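Local coordinates for uncharacterized protein (Proteus penneri, PDB 3RD4), which is of unknown function; it is a small, mostly beta protein of the DUF2500 family, with four chains in its crystal assembly, at residues Asp57-Arg71 and Gln75-Pro87. Residues are numbered along the deposited sequence; the frame is centred on the assembly and turned at random.
Sequences DKSSYQNIEPEMKGR and QGSRFVQFETDVP
Phe82 holds CG opposite the backbone N (chi1 171°), which carries the ring toward Ile64, Met68 and the backbone of Lys69 and Gly70. Met68 turns CG beside its own N (chi1 -74°) and then runs extended, bringing SD to the ring edge, 4.0 Å from Phe82 CE2. This is a Met-aromatic contact. Ile64 CG1 lies 3.9 Å from Phe82 CD2, and Gly70 N comes to the ring edge near CE1. Val11 and Phe42 also pack on this ring.

Phe79 turns its ring edge to the start of helix 58-61. Ser60 OG and Asp57 OD2 approach that edge at CE2. Asp57 N-caps this helix, and its OD1 accepts from both the N and OG of Ser60.

Backbone bonds flank Gly70. Lys69 O accepts from Asp85 N. Arg71 and Glu83 form a hydrogen-bonded antiparallel pair, with Arg71 N 2.7 Å from Glu83 O and Glu83 N 2.8 Å from Arg71 O. Arg71 NH2 also makes a salt bridge to Glu83 OE1 at 2.8 Å, from above the carboxylate plane. A long salt bridge links Arg71 NH1 to Asp85 OD1.

The arrangement is the open end of a beta hairpin, strands 69-75 and 78-84, with helix 58-61 and the chain after it packed against Phe79 and Phe82, largely at their ring edges.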
loop_
_atom_site.group_PDB
_atom_site.type_symbol
_atom_site.label_atom_id
_atom_site.label_comp_id
_atom_site.label_asym_id
_atom_site.label_seq_id
_atom_site.Cartn_x
_atom_site.Cartn_y
_atom_site.Cartn_z
ATOM N N ASP B 57 -14.785 9.127 -9.220
ATOM C CA ASP B 57 -14.623 10.292 -10.094
ATOM C C ASP B 57 -14.594 11.617 -9.322
ATOM O O ASP B 57 -15.116 11.717 -8.203
ATOM C CB ASP B 57 -15.754 10.314 -11.098
ATOM C CG ASP B 57 -17.093 10.179 -10.428
ATOM O OD1 ASP B 57 -17.809 11.212 -10.328
ATOM O OD2 ASP B 57 -17.396 9.039 -9.983
ATOM N N LYS B 58 -14.001 12.641 -9.936
ATOM C CA LYS B 58 -13.879 13.933 -9.276
ATOM C C LYS B 58 -15.207 14.527 -8.880
ATOM O O LYS B 58 -15.396 14.938 -7.737
ATOM C CB LYS B 58 -13.126 14.939 -10.149
ATOM C CG LYS B 58 -12.769 16.212 -9.369
ATOM C CD LYS B 58 -11.782 17.140 -10.099
ATOM C CE LYS B 58 -12.440 17.901 -11.232
ATOM N NZ LYS B 58 -13.578 18.735 -10.737
ATOM N N SER B 59 -16.135 14.561 -9.824
ATOM C CA SER B 59 -17.437 15.139 -9.556
ATOM C C SER B 59 -18.193 14.527 -8.362
ATOM O O SER B 59 -18.839 15.261 -7.597
ATOM C CB SER B 59 -18.288 15.074 -10.804
ATOM O OG SER B 59 -19.505 15.736 -10.553
ATOM N N SER B 60 -18.122 13.202 -8.201
ATOM C CA SER B 60 -18.784 12.535 -7.075
ATOM C C SER B 60 -18.095 12.903 -5.763
ATOM O O SER B 60 -18.741 13.251 -4.773
ATOM C CB SER B 60 -18.742 11.020 -7.250
ATOM O OG SER B 60 -19.638 10.614 -8.269
ATOM N N TYR B 61 -16.770 12.812 -5.771
ATOM C CA TYR B 61 -15.945 13.137 -4.612
ATOM C C TYR B 61 -16.382 14.484 -4.043
ATOM O O TYR B 61 -16.543 14.643 -2.839
ATOM C CB TYR B 61 -14.480 13.195 -5.065
ATOM C CG TYR B 61 -13.480 13.575 -4.000
ATOM C CD1 TYR B 61 -12.985 12.625 -3.111
ATOM C CD2 TYR B 61 -13.039 14.895 -3.876
ATOM C CE1 TYR B 61 -12.078 12.978 -2.116
ATOM C CE2 TYR B 61 -12.132 15.261 -2.893
ATOM C CZ TYR B 61 -11.652 14.299 -2.015
ATOM O OH TYR B 61 -10.739 14.655 -1.046
ATOM N N GLN B 62 -16.584 15.443 -4.936
ATOM C CA GLN B 62 -16.995 16.801 -4.577
ATOM C C GLN B 62 -18.339 16.889 -3.873
ATOM O O GLN B 62 -18.672 17.921 -3.292
ATOM C CB GLN B 62 -17.077 17.670 -5.833
ATOM C CG GLN B 62 -15.817 17.720 -6.682
ATOM C CD GLN B 62 -15.409 19.136 -7.023
ATOM O OE1 GLN B 62 -14.802 19.830 -6.204
ATOM N NE2 GLN B 62 -15.752 19.582 -8.228
ATOM N N ASN B 63 -19.123 15.823 -3.946
ATOM C CA ASN B 63 -20.438 15.828 -3.331
ATOM C C ASN B 63 -20.593 14.826 -2.208
ATOM O O ASN B 63 -21.713 14.543 -1.782
ATOM C CB ASN B 63 -21.500 15.575 -4.396
ATOM C CG ASN B 63 -21.879 16.831 -5.129
ATOM O OD1 ASN B 63 -22.417 17.761 -4.537
ATOM N ND2 ASN B 63 -21.595 16.875 -6.424
ATOM N N ILE B 64 -19.477 14.289 -1.728
ATOM C CA ILE B 64 -19.510 13.313 -0.644
ATOM C C ILE B 64 -18.688 13.795 0.541
ATOM O O ILE B 64 -17.476 13.959 0.442
ATOM C CB ILE B 64 -18.961 11.948 -1.099
ATOM C CG1 ILE B 64 -19.851 11.374 -2.192
ATOM C CG2 ILE B 64 -18.896 10.991 0.072
ATOM C CD1 ILE B 64 -19.232 10.211 -2.923
ATOM N N GLU B 65 -19.352 14.030 1.666
ATOM C CA GLU B 65 -18.651 14.473 2.854
ATOM C C GLU B 65 -18.685 13.411 3.916
ATOM O O GLU B 65 -19.549 12.548 3.907
ATOM C CB GLU B 65 -19.265 15.760 3.393
ATOM C CG GLU B 65 -18.677 17.004 2.755
ATOM C CD GLU B 65 -17.150 17.005 2.803
ATOM O OE1 GLU B 65 -16.578 16.910 3.912
ATOM O OE2 GLU B 65 -16.519 17.097 1.728
ATOM N N PRO B 66 -17.712 13.440 4.831
ATOM C CA PRO B 66 -17.604 12.482 5.938
ATOM C C PRO B 66 -18.776 12.647 6.917
ATOM O O PRO B 66 -19.181 13.770 7.232
ATOM C CB PRO B 66 -16.271 12.849 6.581
ATOM C CG PRO B 66 -15.478 13.412 5.419
ATOM C CD PRO B 66 -16.495 14.261 4.720
ATOM N N GLU B 67 -19.307 11.522 7.387
ATOM C CA GLU B 67 -20.431 11.492 8.317
ATOM C C GLU B 67 -21.801 11.362 7.641
ATOM O O GLU B 67 -22.830 11.318 8.326
ATOM C CB GLU B 67 -20.411 12.718 9.227
ATOM C CG GLU B 67 -19.876 12.447 10.619
ATOM C CD GLU B 67 -19.511 13.727 11.349
ATOM O OE1 GLU B 67 -20.154 14.774 11.076
ATOM O OE2 GLU B 67 -18.588 13.685 12.199
ATOM N N MET B 68 -21.824 11.323 6.308
ATOM C CA MET B 68 -23.080 11.143 5.575
ATOM C C MET B 68 -23.372 9.642 5.647
ATOM O O MET B 68 -22.450 8.829 5.775
ATOM C CB MET B 68 -22.936 11.508 4.093
ATOM C CG MET B 68 -22.847 12.967 3.725
ATOM S SD MET B 68 -22.663 13.114 1.892
ATOM C CE MET B 68 -22.649 14.905 1.702
ATOM N N LYS B 69 -24.645 9.270 5.574
ATOM C CA LYS B 69 -25.011 7.860 5.590
ATOM C C LYS B 69 -25.969 7.586 4.456
ATOM O O LYS B 69 -26.898 8.352 4.224
ATOM C CB LYS B 69 -25.665 7.470 6.912
ATOM C CG LYS B 69 -24.748 7.620 8.105
ATOM C CD LYS B 69 -25.259 6.844 9.316
ATOM C CE LYS B 69 -24.413 7.155 10.559
ATOM N NZ LYS B 69 -24.800 6.338 11.757
ATOM N N GLY B 70 -25.747 6.497 3.737
ATOM C CA GLY B 70 -26.637 6.198 2.638
ATOM C C GLY B 70 -26.440 4.851 1.977
ATOM O O GLY B 70 -25.873 3.930 2.557
ATOM N N ARG B 71 -26.935 4.734 0.754
ATOM C CA ARG B 71 -26.802 3.504 0.012
ATOM C C ARG B 71 -25.600 3.657 -0.885
ATOM O O ARG B 71 -25.407 4.705 -1.499
ATOM C CB ARG B 71 -28.039 3.265 -0.836
ATOM C CG ARG B 71 -29.279 3.010 -0.032
ATOM C CD ARG B 71 -30.455 2.739 -0.948
ATOM N NE ARG B 71 -30.722 3.882 -1.815
ATOM C CZ ARG B 71 -31.034 5.092 -1.365
ATOM N NH1 ARG B 71 -31.118 5.325 -0.058
ATOM N NH2 ARG B 71 -31.266 6.069 -2.225
ATOM N N GLN B 75 -20.340 -2.004 -8.602
ATOM C CA GLN B 75 -20.367 -3.021 -9.637
ATOM C C GLN B 75 -19.079 -3.768 -9.353
ATOM O O GLN B 75 -17.981 -3.297 -9.686
ATOM C CB GLN B 75 -20.309 -2.385 -11.017
ATOM C CG GLN B 75 -20.965 -3.194 -12.098
ATOM C CD GLN B 75 -20.483 -2.774 -13.462
ATOM O OE1 GLN B 75 -19.356 -3.089 -13.848
ATOM N NE2 GLN B 75 -21.320 -2.043 -14.196
ATOM N N GLY B 76 -19.211 -4.923 -8.711
ATOM C CA GLY B 76 -18.035 -5.681 -8.360
ATOM C C GLY B 76 -17.266 -4.894 -7.312
ATOM O O GLY B 76 -17.723 -4.754 -6.165
ATOM N N SER B 77 -16.110 -4.358 -7.707
ATOM C CA SER B 77 -15.261 -3.593 -6.790
ATOM C C SER B 77 -15.178 -2.121 -7.179
ATOM O O SER B 77 -14.532 -1.315 -6.495
ATOM C CB SER B 77 -13.850 -4.171 -6.777
ATOM O OG SER B 77 -13.200 -3.910 -8.011
ATOM N N ARG B 78 -15.834 -1.781 -8.284
ATOM C CA ARG B 78 -15.835 -0.420 -8.790
ATOM C C ARG B 78 -16.992 0.397 -8.218
ATOM O O ARG B 78 -18.129 -0.070 -8.145
ATOM C CB ARG B 78 -15.909 -0.446 -10.320
ATOM C CG ARG B 78 -15.608 0.896 -10.981
ATOM C CD ARG B 78 -15.739 0.835 -12.511
ATOM N NE ARG B 78 -17.108 0.561 -12.960
ATOM C CZ ARG B 78 -18.122 1.423 -12.877
ATOM N NH1 ARG B 78 -17.932 2.632 -12.365
ATOM N NH2 ARG B 78 -19.335 1.075 -13.303
ATOM N N PHE B 79 -16.690 1.619 -7.801
ATOM C CA PHE B 79 -17.705 2.510 -7.258
ATOM C C PHE B 79 -18.677 2.865 -8.366
ATOM O O PHE B 79 -18.254 3.104 -9.489
ATOM C CB PHE B 79 -17.053 3.795 -6.744
ATOM C CG PHE B 79 -18.033 4.890 -6.393
ATOM C CD1 PHE B 79 -18.726 4.867 -5.186
ATOM C CD2 PHE B 79 -18.229 5.972 -7.257
ATOM C CE1 PHE B 79 -19.595 5.910 -4.839
ATOM C CE2 PHE B 79 -19.097 7.022 -6.919
ATOM C CZ PHE B 79 -19.778 6.990 -5.707
ATOM N N VAL B 80 -19.973 2.907 -8.065
ATOM C CA VAL B 80 -20.967 3.262 -9.083
ATOM C C VAL B 80 -21.680 4.546 -8.694
ATOM O O VAL B 80 -21.868 5.455 -9.517
ATOM C CB VAL B 80 -22.040 2.165 -9.258
ATOM C CG1 VAL B 80 -22.971 2.539 -10.402
ATOM C CG2 VAL B 80 -21.382 0.823 -9.525
ATOM N N GLN B 81 -22.079 4.604 -7.430
ATOM C CA GLN B 81 -22.780 5.766 -6.913
ATOM C C GLN B 81 -23.013 5.677 -5.416
ATOM O O GLN B 81 -22.987 4.596 -4.824
ATOM C CB GLN B 81 -24.133 5.916 -7.609
ATOM C CG GLN B 81 -24.926 7.080 -7.095
ATOM C CD GLN B 81 -24.293 8.391 -7.477
ATOM O OE1 GLN B 81 -24.327 8.778 -8.642
ATOM N NE2 GLN B 81 -23.696 9.080 -6.505
ATOM N N PHE B 82 -23.239 6.829 -4.803
ATOM C CA PHE B 82 -23.516 6.871 -3.381
ATOM C C PHE B 82 -24.716 7.752 -3.189
ATOM O O PHE B 82 -24.667 8.946 -3.478
ATOM C CB PHE B 82 -22.341 7.442 -2.599
ATOM C CG PHE B 82 -22.661 7.716 -1.160
ATOM C CD1 PHE B 82 -23.083 6.690 -0.325
ATOM C CD2 PHE B 82 -22.578 9.010 -0.645
ATOM C CE1 PHE B 82 -23.428 6.944 0.991
ATOM C CE2 PHE B 82 -22.924 9.277 0.683
ATOM C CZ PHE B 82 -23.349 8.241 1.497
ATOM N N GLU B 83 -25.808 7.155 -2.718
ATOM C CA GLU B 83 -27.041 7.894 -2.486
ATOM C C GLU B 83 -27.188 8.170 -1.003
ATOM O O GLU B 83 -27.241 7.247 -0.196
ATOM C CB GLU B 83 -28.233 7.097 -3.012
ATOM C CG GLU B 83 -28.016 6.582 -4.437
ATOM C CD GLU B 83 -29.310 6.373 -5.205
ATOM O OE1 GLU B 83 -30.128 5.523 -4.780
ATOM O OE2 GLU B 83 -29.500 7.064 -6.236
ATOM N N THR B 84 -27.238 9.452 -0.657
ATOM C CA THR B 84 -27.363 9.878 0.730
ATOM C C THR B 84 -28.802 9.836 1.221
ATOM O O THR B 84 -29.678 10.517 0.685
ATOM C CB THR B 84 -26.800 11.299 0.926
ATOM O OG1 THR B 84 -27.099 11.747 2.254
ATOM C CG2 THR B 84 -27.387 12.265 -0.111
ATOM N N ASP B 85 -29.029 9.027 2.251
ATOM C CA ASP B 85 -30.352 8.854 2.846
ATOM C C ASP B 85 -31.142 10.147 2.901
ATOM O O ASP B 85 -30.766 11.091 3.600
ATOM C CB ASP B 85 -30.229 8.272 4.257
ATOM C CG ASP B 85 -30.719 6.833 4.339
ATOM O OD1 ASP B 85 -30.328 6.017 3.468
ATOM O OD2 ASP B 85 -31.487 6.519 5.280
ATOM N N VAL B 86 -32.241 10.173 2.156
ATOM C CA VAL B 86 -33.111 11.336 2.093
ATOM C C VAL B 86 -33.432 11.870 3.503
ATOM O O VAL B 86 -33.377 11.118 4.484
ATOM C CB VAL B 86 -34.399 10.962 1.346
ATOM N N PRO B 87 -33.759 13.162 3.597
ATOM C CA PRO B 87 -34.079 13.803 4.880
ATOM C C PRO B 87 -35.295 13.190 5.617
ATOM O O PRO B 87 -35.969 12.312 5.029
ATOM C CB PRO B 87 -34.293 15.308 4.662
#